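Local coordinates for uncharacterized protein (Bacteroides ovatus CL02T12C04, PDB 6PTM) that probably acts as an exo-carrageenase of glycoside hydrolase family 42, releasing sugar units from the ends of carrageenan chains, at residues His295-Trp303 against Pro347-Gln355; Trp400-Asp410 against Lys570-Asn581. One frame throughout, in Å; residues are numbered along the deposited sequence.

Contact 1. Residues His295-Trp303 against Pro347-Gln355; sequences HWNCIEKTW and PRIMQASMQ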
loop_
_atom_site.group_PDB
_atom_site.type_symbol
_atom_site.label_atom_id
_atom_site.label_comp_id
_atom_site.label_asym_id
_atom_site.label_seq_id
_atom_site.Cartn_x
_atom_site.Cartn_y
_atom_site.Cartn_z
ATOM N N HIS A 295 -6.381 -13.510 -5.718
ATOM C CA HIS A 295 -5.509 -13.958 -6.820
ATOM C C HIS A 295 -6.044 -15.290 -7.330
ATOM O O HIS A 295 -6.649 -16.065 -6.514
ATOM C CB HIS A 295 -4.018 -13.974 -6.429
ATOM C CG HIS A 295 -3.711 -14.429 -5.029
ATOM N ND1 HIS A 295 -3.530 -15.749 -4.712
ATOM C CD2 HIS A 295 -3.472 -13.735 -3.885
ATOM C CE1 HIS A 295 -3.256 -15.866 -3.425
ATOM N NE2 HIS A 295 -3.183 -14.643 -2.891
ATOM N N TRP A 296 -5.887 -15.468 -8.638
ATOM C CA TRP A 296 -6.340 -16.633 -9.430
ATOM C C TRP A 296 -5.148 -17.187 -10.196
ATOM O O TRP A 296 -5.223 -17.293 -11.448
ATOM C CB TRP A 296 -7.498 -16.221 -10.340
ATOM C CG TRP A 296 -8.779 -16.002 -9.588
ATOM C CD1 TRP A 296 -9.787 -16.905 -9.437
ATOM C CD2 TRP A 296 -9.187 -14.833 -8.854
ATOM N NE1 TRP A 296 -10.800 -16.379 -8.692
ATOM C CE2 TRP A 296 -10.480 -15.100 -8.345
ATOM C CE3 TRP A 296 -8.628 -13.571 -8.647
ATOM C CZ2 TRP A 296 -11.192 -14.179 -7.589
ATOM C CZ3 TRP A 296 -9.334 -12.653 -7.904
ATOM C CH2 TRP A 296 -10.595 -12.955 -7.376
ATOM N N ASN A 297 -4.053 -17.432 -9.465
ATOM C CA ASN A 297 -2.801 -17.941 -10.064
ATOM C C ASN A 297 -3.123 -19.228 -10.824
ATOM O O ASN A 297 -3.917 -20.041 -10.329
ATOM C CB ASN A 297 -1.704 -18.220 -9.042
ATOM C CG ASN A 297 -1.273 -16.993 -8.267
ATOM O OD1 ASN A 297 -1.433 -15.871 -8.745
ATOM N ND2 ASN A 297 -0.639 -17.200 -7.107
ATOM N N CYS A 298 -2.515 -19.387 -11.991
ATOM C CA CYS A 298 -2.925 -20.388 -12.996
ATOM C C CYS A 298 -1.681 -20.944 -13.715
ATOM O O CYS A 298 -1.816 -21.367 -14.861
ATOM C CB CYS A 298 -3.932 -19.740 -13.940
ATOM S SG CYS A 298 -3.259 -18.374 -14.921
ATOM N N ILE A 299 -0.510 -20.917 -13.084
ATOM C CA ILE A 299 0.710 -21.607 -13.600
ATOM C C ILE A 299 0.899 -22.897 -12.789
ATOM O O ILE A 299 0.974 -22.880 -11.534
ATOM C CB ILE A 299 1.943 -20.695 -13.601
ATOM C CG1 ILE A 299 1.713 -19.519 -14.554
ATOM C CG2 ILE A 299 3.201 -21.488 -13.956
ATOM C CD1 ILE A 299 2.781 -18.454 -14.516
ATOM N N GLU A 300 0.892 -24.035 -13.466
ATOM C CA GLU A 300 0.876 -25.306 -12.715
ATOM C C GLU A 300 2.134 -25.393 -11.829
ATOM O O GLU A 300 3.184 -24.937 -12.275
ATOM C CB GLU A 300 0.798 -26.468 -13.680
ATOM C CG GLU A 300 0.512 -27.759 -12.948
ATOM C CD GLU A 300 0.010 -28.823 -13.888
ATOM O OE1 GLU A 300 -0.569 -29.793 -13.364
ATOM O OE2 GLU A 300 0.197 -28.653 -15.146
ATOM N N LYS A 301 2.006 -25.988 -10.633
ATOM C CA LYS A 301 3.146 -26.254 -9.698
ATOM C C LYS A 301 3.604 -24.963 -9.013
ATOM O O LYS A 301 4.734 -24.950 -8.522
ATOM C CB LYS A 301 4.406 -26.761 -10.423
ATOM C CG LYS A 301 4.234 -27.930 -11.386
ATOM C CD LYS A 301 3.600 -29.138 -10.748
ATOM C CE LYS A 301 3.414 -30.256 -11.748
ATOM N NZ LYS A 301 2.791 -31.435 -11.105
ATOM N N THR A 302 2.835 -23.871 -9.075
ATOM C CA THR A 302 3.200 -22.621 -8.380
ATOM C C THR A 302 2.205 -22.427 -7.241
ATOM O O THR A 302 1.075 -22.972 -7.304
ATOM C CB THR A 302 3.263 -21.412 -9.325
ATOM O OG1 THR A 302 1.916 -21.164 -9.740
ATOM C CG2 THR A 302 4.218 -21.625 -10.483
ATOM N N TRP A 303 2.617 -21.618 -6.274
ATOM C CA TRP A 303 1.850 -21.298 -5.049
ATOM C C TRP A 303 0.476 -20.737 -5.428
ATOM O O TRP A 303 0.417 -19.818 -6.295
ATOM C CB TRP A 303 2.661 -20.313 -4.215
ATOM C CG TRP A 303 1.842 -19.626 -3.177
ATOM C CD1 TRP A 303 1.395 -20.158 -1.994
ATOM C CD2 TRP A 303 1.346 -18.276 -3.245
ATOM N NE1 TRP A 303 0.654 -19.222 -1.320
ATOM C CE2 TRP A 303 0.595 -18.064 -2.063
ATOM C CE3 TRP A 303 1.453 -17.231 -4.177
ATOM C CZ2 TRP A 303 -0.022 -16.834 -1.805
ATOM C CZ3 TRP A 303 0.830 -16.023 -3.927
ATOM C CH2 TRP A 303 0.104 -15.834 -2.749
ATOM N N PRO A 347 -5.570 -26.041 -22.648
ATOM C CA PRO A 347 -5.467 -26.349 -21.237
ATOM C C PRO A 347 -6.100 -25.253 -20.367
ATOM O O PRO A 347 -6.097 -24.066 -20.742
ATOM C CB PRO A 347 -3.958 -26.479 -20.948
ATOM C CG PRO A 347 -3.228 -26.124 -22.248
ATOM C CD PRO A 347 -4.270 -25.973 -23.335
ATOM N N ARG A 348 -6.689 -25.689 -19.266
ATOM C CA ARG A 348 -7.335 -24.825 -18.237
ATOM C C ARG A 348 -6.303 -24.266 -17.237
ATOM O O ARG A 348 -6.692 -23.556 -16.327
ATOM C CB ARG A 348 -8.387 -25.628 -17.475
ATOM C CG ARG A 348 -9.754 -25.637 -18.153
ATOM C CD ARG A 348 -9.726 -26.056 -19.608
ATOM N NE ARG A 348 -11.054 -26.443 -20.063
ATOM C CZ ARG A 348 -11.366 -26.739 -21.317
ATOM N NH1 ARG A 348 -10.466 -26.653 -22.276
ATOM N NH2 ARG A 348 -12.606 -27.101 -21.609
ATOM N N ILE A 349 -5.033 -24.607 -17.383
ATOM C CA ILE A 349 -3.909 -24.090 -16.563
ATOM C C ILE A 349 -2.715 -23.953 -17.505
ATOM O O ILE A 349 -2.641 -24.755 -18.447
ATOM C CB ILE A 349 -3.654 -25.043 -15.378
ATOM C CG1 ILE A 349 -2.770 -24.376 -14.321
ATOM C CG2 ILE A 349 -3.063 -26.376 -15.860
ATOM C CD1 ILE A 349 -2.887 -25.001 -12.961
ATOM N N MET A 350 -1.857 -22.952 -17.285
ATOM C CA MET A 350 -0.712 -22.665 -18.135
ATOM C C MET A 350 0.535 -23.348 -17.543
ATOM O O MET A 350 0.582 -23.660 -16.313
ATOM C CB MET A 350 -0.471 -21.161 -18.250
ATOM C CG MET A 350 -1.560 -20.422 -19.006
ATOM S SD MET A 350 -1.585 -20.861 -20.735
ATOM C CE MET A 350 -2.910 -22.058 -20.688
ATOM N N GLN A 351 1.524 -23.530 -18.401
ATOM C CA GLN A 351 2.895 -23.964 -18.020
ATOM C C GLN A 351 3.810 -22.741 -18.098
ATOM O O GLN A 351 3.664 -21.935 -19.042
ATOM C CB GLN A 351 3.338 -25.128 -18.927
ATOM C CG GLN A 351 2.401 -26.342 -18.907
ATOM C CD GLN A 351 2.267 -26.991 -17.551
ATOM O OE1 GLN A 351 3.248 -27.129 -16.817
ATOM N NE2 GLN A 351 1.054 -27.410 -17.195
ATOM N N ALA A 352 4.746 -22.614 -17.166
ATOM C CA ALA A 352 5.749 -21.531 -17.174
ATOM C C ALA A 352 6.499 -21.513 -18.504
ATOM O O ALA A 352 6.748 -20.442 -18.995
ATOM C CB ALA A 352 6.697 -21.692 -16.010
ATOM N N SER A 353 6.809 -22.668 -19.093
ATOM C CA SER A 353 7.514 -22.804 -20.407
ATOM C C SER A 353 6.767 -22.123 -21.560
ATOM O O SER A 353 7.406 -21.861 -22.588
ATOM C CB SER A 353 7.710 -24.244 -20.777
ATOM O OG SER A 353 6.439 -24.890 -20.877
ATOM N N MET A 354 5.466 -21.878 -21.427
ATOM C CA MET A 354 4.633 -21.272 -22.497
ATOM C C MET A 354 4.735 -19.742 -22.444
ATOM O O MET A 354 4.241 -19.040 -23.390
ATOM C CB MET A 354 3.168 -21.677 -22.354
ATOM C CG MET A 354 2.863 -23.147 -22.488
ATOM S SD MET A 354 1.160 -23.484 -21.813
ATOM C CE MET A 354 0.866 -25.159 -22.401
ATOM N N GLN A 355 5.355 -19.169 -21.421
ATOM C CA GLN A 355 5.397 -17.690 -21.364
ATOM C C GLN A 355 6.033 -17.190 -22.667
ATOM O O GLN A 355 7.064 -17.736 -23.077
ATOM C CB GLN A 355 6.126 -17.168 -20.137
ATOM C CG GLN A 355 6.163 -15.664 -20.082
ATOM C CD GLN A 355 6.715 -15.176 -18.764
ATOM O OE1 GLN A 355 7.674 -15.733 -18.246
ATOM N NE2 GLN A 355 6.125 -14.119 -18.234
HETATM O O HOH W 1 4.687 -24.551 -15.121
#
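Met350 is held by Cys298 and Glu300 through both its backbone N and its O: Met350 N gives its proton to Cys298 O at 2.9 Å, and Met350 O takes one from Glu300 N at 2.9 Å. These two bonds flank Ile299 and make a single parallel-type beta bridge between Ile299 and Met350, to which Ile299 CA adds a CH···O contact of 3.4 Å to Met350 O. This is the tight part. Ile349 holds CG1 anti to its backbone N (chi1 -165°), which lays that branch along the other chain, CG1 on Cys298 O and CD1 by the backbone of Glu300. Branched isoleucine suits this extended backbone, while the bent chain of Met350 turns back to Phe363 on helix 358-385, where Cys298 also packs, against Met364.

The bridge joins two loops of what is probably, as in other family 42 enzymes, a (beta/alpha)8-barrel domain, one following the parallel strand 288-292, the other leading into helix 358-385. The type II beta turn from Ile299 to Thr302 begins at the bridge residue itself, with Thr302 N and OG1 both bonded to Ile299 O.

Toward solvent the contact thins to polar ends. The extended Glu300 and the bent Gln351 run side by side, their planes 56° apart, and Gln351 NE2 donates in its own amide plane to Glu300 OE2; at 2.5 Å this is shorter than such a bond normally is, so the exact distance is doubtful. A water accepts from Ala352 N at 2.8 Å and donates to Glu300 O, and more weakly to Gln351 OE1. Beside it Ile299 CG2 merely rests 4.1 Å from the small CB of Ala352.

Contact 2. Residues Trp400-Asp410 against Lys570-Asn581; sequences WSDNKRDSGID and KASSINKAEHMN. With EDO (1,2-ethanediol), chain D; EDO (1,2-ethanediol), chain C.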
loop_
_atom_site.group_PDB
_atom_site.type_symbol
_atom_site.label_atom_id
_atom_site.label_comp_id
_atom_site.label_asym_id
_atom_site.label_seq_id
_atom_site.Cartn_x
_atom_site.Cartn_y
_atom_site.Cartn_z
ATOM N N TRP A 400 1.812 -6.575 -8.759
ATOM C CA TRP A 400 2.309 -5.637 -9.795
ATOM C C TRP A 400 3.809 -5.351 -9.640
ATOM O O TRP A 400 4.479 -5.304 -10.684
ATOM C CB TRP A 400 1.536 -4.328 -9.767
ATOM C CG TRP A 400 2.017 -3.353 -10.781
ATOM C CD1 TRP A 400 1.598 -3.223 -12.070
ATOM C CD2 TRP A 400 2.985 -2.313 -10.570
ATOM N NE1 TRP A 400 2.262 -2.191 -12.684
ATOM C CE2 TRP A 400 3.122 -1.620 -11.784
ATOM C CE3 TRP A 400 3.769 -1.923 -9.484
ATOM C CZ2 TRP A 400 4.022 -0.574 -11.953
ATOM C CZ3 TRP A 400 4.626 -0.852 -9.628
ATOM C CH2 TRP A 400 4.761 -0.206 -10.855
ATOM N N SER A 401 4.322 -5.119 -8.420
ATOM C CA SER A 401 5.731 -4.654 -8.260
ATOM C C SER A 401 6.713 -5.818 -8.508
ATOM O O SER A 401 7.852 -5.523 -8.867
ATOM C CB SER A 401 5.967 -3.968 -6.922
ATOM O OG SER A 401 5.620 -4.808 -5.827
ATOM N N ASP A 402 6.302 -7.078 -8.322
ATOM C CA ASP A 402 7.112 -8.271 -8.694
ATOM C C ASP A 402 6.725 -8.712 -10.119
ATOM O O ASP A 402 5.883 -8.047 -10.756
ATOM C CB ASP A 402 7.031 -9.386 -7.653
ATOM C CG ASP A 402 7.824 -9.120 -6.365
ATOM O OD1 ASP A 402 8.663 -8.204 -6.352
ATOM O OD2 ASP A 402 7.556 -9.808 -5.374
ATOM N N ASN A 403 7.370 -9.771 -10.628
ATOM C CA ASN A 403 7.392 -10.099 -12.073
ATOM C C ASN A 403 6.160 -10.885 -12.536
ATOM O O ASN A 403 5.897 -10.846 -13.757
ATOM C CB ASN A 403 8.674 -10.842 -12.433
ATOM C CG ASN A 403 9.895 -9.960 -12.302
ATOM O OD1 ASN A 403 9.906 -8.843 -12.816
ATOM N ND2 ASN A 403 10.890 -10.390 -11.557
ATOM N N LYS A 404 5.446 -11.563 -11.642
ATOM C CA LYS A 404 4.372 -12.515 -12.003
ATOM C C LYS A 404 3.110 -11.758 -12.452
ATOM O O LYS A 404 2.738 -10.744 -11.796
ATOM C CB LYS A 404 4.131 -13.485 -10.844
ATOM C CG LYS A 404 5.371 -14.311 -10.449
ATOM C CD LYS A 404 5.123 -15.349 -9.361
ATOM N N ARG A 405 2.457 -12.262 -13.504
ATOM C CA ARG A 405 1.204 -11.680 -14.061
ATOM C C ARG A 405 0.165 -12.774 -14.318
ATOM O O ARG A 405 -0.728 -12.515 -15.121
ATOM C CB ARG A 405 1.552 -10.870 -15.317
ATOM C CG ARG A 405 2.236 -9.541 -15.031
ATOM C CD ARG A 405 1.390 -8.618 -14.149
ATOM N NE ARG A 405 2.005 -7.305 -14.019
ATOM C CZ ARG A 405 3.027 -7.012 -13.228
ATOM N NH1 ARG A 405 3.550 -7.923 -12.409
ATOM N NH2 ARG A 405 3.519 -5.787 -13.262
ATOM N N ASP A 406 0.213 -13.916 -13.609
ATOM C CA ASP A 406 -0.783 -14.996 -13.770
ATOM C C ASP A 406 -1.909 -14.884 -12.740
ATOM O O ASP A 406 -2.806 -15.725 -12.780
ATOM C CB ASP A 406 -0.113 -16.367 -13.725
ATOM C CG ASP A 406 0.530 -16.654 -12.382
ATOM O OD1 ASP A 406 1.432 -15.860 -11.994
ATOM O OD2 ASP A 406 0.061 -17.589 -11.731
ATOM N N SER A 407 -1.880 -13.907 -11.834
ATOM C CA SER A 407 -2.832 -13.814 -10.697
ATOM C C SER A 407 -4.221 -13.342 -11.157
ATOM O O SER A 407 -5.146 -13.451 -10.354
ATOM C CB SER A 407 -2.327 -12.859 -9.639
ATOM O OG SER A 407 -2.228 -11.557 -10.190
ATOM N N GLY A 408 -4.331 -12.723 -12.332
ATOM C CA GLY A 408 -5.578 -12.085 -12.805
ATOM C C GLY A 408 -5.765 -10.705 -12.175
ATOM O O GLY A 408 -6.845 -10.088 -12.324
ATOM N N ILE A 409 -4.737 -10.225 -11.477
ATOM C CA ILE A 409 -4.759 -8.899 -10.825
ATOM C C ILE A 409 -4.132 -7.874 -11.764
ATOM O O ILE A 409 -2.870 -7.889 -11.976
ATOM C CB ILE A 409 -4.058 -8.964 -9.457
ATOM C CG1 ILE A 409 -4.785 -9.948 -8.541
ATOM C CG2 ILE A 409 -3.949 -7.582 -8.842
ATOM C CD1 ILE A 409 -6.285 -9.706 -8.362
ATOM N N ASP A 410 -4.992 -6.980 -12.237
ATOM C CA ASP A 410 -4.655 -5.829 -13.107
ATOM C C ASP A 410 -4.687 -4.595 -12.203
ATOM O O ASP A 410 -5.771 -4.074 -11.971
ATOM C CB ASP A 410 -5.621 -5.771 -14.290
ATOM C CG ASP A 410 -5.408 -4.630 -15.285
ATOM O OD1 ASP A 410 -4.682 -3.652 -14.954
ATOM O OD2 ASP A 410 -5.985 -4.711 -16.380
ATOM N N LYS A 570 1.125 -3.947 -19.911
ATOM C CA LYS A 570 0.856 -5.386 -19.688
ATOM C C LYS A 570 1.392 -6.209 -20.860
ATOM O O LYS A 570 1.655 -7.379 -20.632
ATOM C CB LYS A 570 -0.650 -5.610 -19.534
ATOM C CG LYS A 570 -1.229 -5.072 -18.222
ATOM C CD LYS A 570 -2.755 -5.184 -18.104
ATOM C CE LYS A 570 -3.443 -4.127 -18.937
ATOM N NZ LYS A 570 -4.921 -4.269 -18.960
ATOM N N ALA A 571 1.484 -5.653 -22.069
ATOM C CA ALA A 571 2.116 -6.340 -23.230
ATOM C C ALA A 571 3.515 -6.863 -22.859
ATOM O O ALA A 571 3.831 -7.996 -23.209
ATOM C CB ALA A 571 2.182 -5.400 -24.424
ATOM N N SER A 572 4.347 -6.063 -22.185
ATOM C CA SER A 572 5.708 -6.484 -21.754
ATOM C C SER A 572 5.663 -7.278 -20.451
ATOM O O SER A 572 6.445 -8.224 -20.374
ATOM C CB SER A 572 6.672 -5.322 -21.651
ATOM O OG SER A 572 7.068 -4.854 -22.931
ATOM N N SER A 573 4.831 -6.932 -19.449
ATOM C CA SER A 573 4.870 -7.629 -18.130
ATOM C C SER A 573 4.381 -9.063 -18.275
ATOM O O SER A 573 4.919 -9.954 -17.581
ATOM C CB SER A 573 4.121 -6.877 -17.047
ATOM O OG SER A 573 2.785 -6.627 -17.434
ATOM N N ILE A 574 3.355 -9.307 -19.104
ATOM C CA ILE A 574 2.815 -10.681 -19.280
ATOM C C ILE A 574 3.834 -11.545 -20.047
ATOM O O ILE A 574 4.005 -12.693 -19.655
ATOM C CB ILE A 574 1.420 -10.648 -19.923
ATOM C CG1 ILE A 574 0.387 -9.984 -18.991
ATOM C CG2 ILE A 574 1.012 -12.066 -20.313
ATOM C CD1 ILE A 574 -1.000 -9.772 -19.640
ATOM N N ASN A 575 4.482 -11.023 -21.094
ATOM C CA ASN A 575 5.349 -11.824 -22.005
ATOM C C ASN A 575 6.758 -12.001 -21.410
ATOM O O ASN A 575 7.390 -13.004 -21.719
ATOM C CB ASN A 575 5.473 -11.201 -23.397
ATOM C CG ASN A 575 4.261 -11.444 -24.264
ATOM O OD1 ASN A 575 4.000 -12.597 -24.582
ATOM N ND2 ASN A 575 3.546 -10.377 -24.651
ATOM N N LYS A 576 7.238 -11.109 -20.547
ATOM C CA LYS A 576 8.636 -11.191 -20.037
ATOM C C LYS A 576 8.671 -11.813 -18.636
ATOM O O LYS A 576 7.743 -11.637 -17.850
ATOM C CB LYS A 576 9.308 -9.819 -20.028
ATOM C CG LYS A 576 9.649 -9.212 -21.370
ATOM C CD LYS A 576 10.126 -7.783 -21.250
ATOM C CE LYS A 576 11.249 -7.614 -20.231
ATOM N NZ LYS A 576 11.723 -6.209 -20.142
ATOM N N ALA A 577 9.724 -12.578 -18.369
ATOM C CA ALA A 577 9.947 -13.260 -17.086
ATOM C C ALA A 577 10.209 -12.189 -16.026
ATOM O O ALA A 577 9.775 -12.382 -14.901
ATOM C CB ALA A 577 11.116 -14.226 -17.203
ATOM N N GLU A 578 10.896 -11.111 -16.388
ATOM C CA GLU A 578 11.512 -10.175 -15.405
ATOM C C GLU A 578 11.325 -8.714 -15.828
ATOM O O GLU A 578 12.271 -7.925 -15.683
ATOM C CB GLU A 578 12.997 -10.533 -15.262
ATOM C CG GLU A 578 13.232 -11.941 -14.742
ATOM C CD GLU A 578 14.705 -12.232 -14.501
ATOM O OE1 GLU A 578 15.505 -11.891 -15.356
ATOM O OE2 GLU A 578 15.029 -12.788 -13.459
ATOM N N HIS A 579 10.121 -8.335 -16.270
ATOM C CA HIS A 579 9.863 -6.964 -16.737
ATOM C C HIS A 579 10.009 -5.979 -15.558
ATOM O O HIS A 579 10.512 -4.870 -15.768
ATOM C CB HIS A 579 8.492 -6.846 -17.386
ATOM C CG HIS A 579 8.331 -5.488 -17.968
ATOM N ND1 HIS A 579 9.230 -4.997 -18.887
ATOM C CD2 HIS A 579 7.438 -4.503 -17.738
ATOM C CE1 HIS A 579 8.908 -3.761 -19.212
ATOM N NE2 HIS A 579 7.780 -3.442 -18.557
ATOM N N MET A 580 9.548 -6.360 -14.367
ATOM C CA MET A 580 9.507 -5.428 -13.223
ATOM C C MET A 580 10.910 -5.261 -12.632
ATOM O O MET A 580 11.153 -4.190 -12.064
ATOM C CB MET A 580 8.506 -5.905 -12.180
ATOM C CG MET A 580 7.047 -5.815 -12.687
ATOM S SD MET A 580 6.630 -4.246 -13.504
ATOM C CE MET A 580 6.695 -3.160 -12.076
ATOM N N ASN A 581 11.845 -6.190 -12.866
ATOM C CA ASN A 581 13.274 -5.882 -12.554
ATOM C C ASN A 581 13.662 -4.637 -13.339
ATOM O O ASN A 581 14.345 -3.768 -12.774
ATOM C CB ASN A 581 14.243 -7.002 -12.922
ATOM C CG ASN A 581 14.059 -8.255 -12.107
ATOM O OD1 ASN A 581 13.075 -8.438 -11.430
ATOM N ND2 ASN A 581 15.017 -9.142 -12.163
HETATM C C1 EDO D . 11.616 -6.140 -8.905
HETATM O O1 EDO D . 10.598 -5.461 -8.181
HETATM C C2 EDO D . 11.263 -7.528 -9.185
HETATM O O2 EDO D . 10.721 -8.175 -8.052
HETATM C C1 EDO C . -5.368 -7.631 -20.094
HETATM O O1 EDO C . -6.184 -6.498 -20.018
HETATM C C2 EDO C . -4.203 -7.354 -20.990
HETATM O O2 EDO C . -4.529 -7.285 -22.362
HETATM O O HOH W 2 4.803 -12.184 -16.084
HETATM O O HOH W 3 7.516 -9.719 -15.891
HETATM O O HOH W 4 -5.187 -1.697 -17.179
#
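Asp410 and Lys570 form the salt bridge of this contact: Lys570 NZ lies 2.8 Å from Asp410 OD2, above the carboxylate plane. The long lysine, bent at chi3 (-76°), reaches across to the aspartate, and its NZ also donates to a 1,2-ethanediol, probably from the crystallisation liquor. Asp410 OD1 meanwhile caps Ala413 N at the start of helix 411-417, a role an aspartate fills well.

At the far end, Asn403 uses both halves of its amide on the first turn of helix 579-590. Its ND2 donates in plane to Asn581 OD1 at 2.9 Å, arriving above the acceptor's carbonyl plane, while OD1 accepts from Asn581 N on a lone pair and, weakly, from Met580 N. Asparagine, donor and acceptor in one short group, thus binds main chain and side chain together.

Here the loop that follows helix 398-401, in the probable catalytic barrel domain, meets helix 570-575, which follows strand 564-567 of a five-stranded parallel sheet with flanking helices. Arg405 braces the loop from within: NH1 donates to Asp402 O and Lys404 O, and NH2 to Trp400 O and Tyr568 OH. Ser573 CB covers one guanidinium face; its OG bonds to Tyr568 OH.

In the apolar packing, flexible Met580, bent at chi2 and chi3, crosses Trp400 at about a right angle. Its CE makes a CH-pi contact 3.7 Å from the centroid of the six-membered ring, 9° off the normal, and SD sits 3.5 Å from Arg405 NH2. On the side of helix 570-575, Arg405 CB touches Ile574 CG1 at 4.0 Å.

How the contacts relate
From the N terminus, the chain leaves strand 288-292 through 295-303, passes helices 310-324 and 327-334, and returns at 347-355, where contact 1 closes a loop with 43 residues between its segments. Helix 358-385 and strand 391-394 then lead to 400-410, which contact 2 joins to 570-581 after another 159 residues. The contacts are therefore in series, neither nested nor crossed, yet their centres lie only about 13 Å apart. Trp296 N probably donates to Ser407 O, and Gln355 NE2 to Ile574 O. Contact 1 ties together loops of the glycoside hydrolase domain, whereas contact 2 fastens that domain to helices beside the five-stranded sheet.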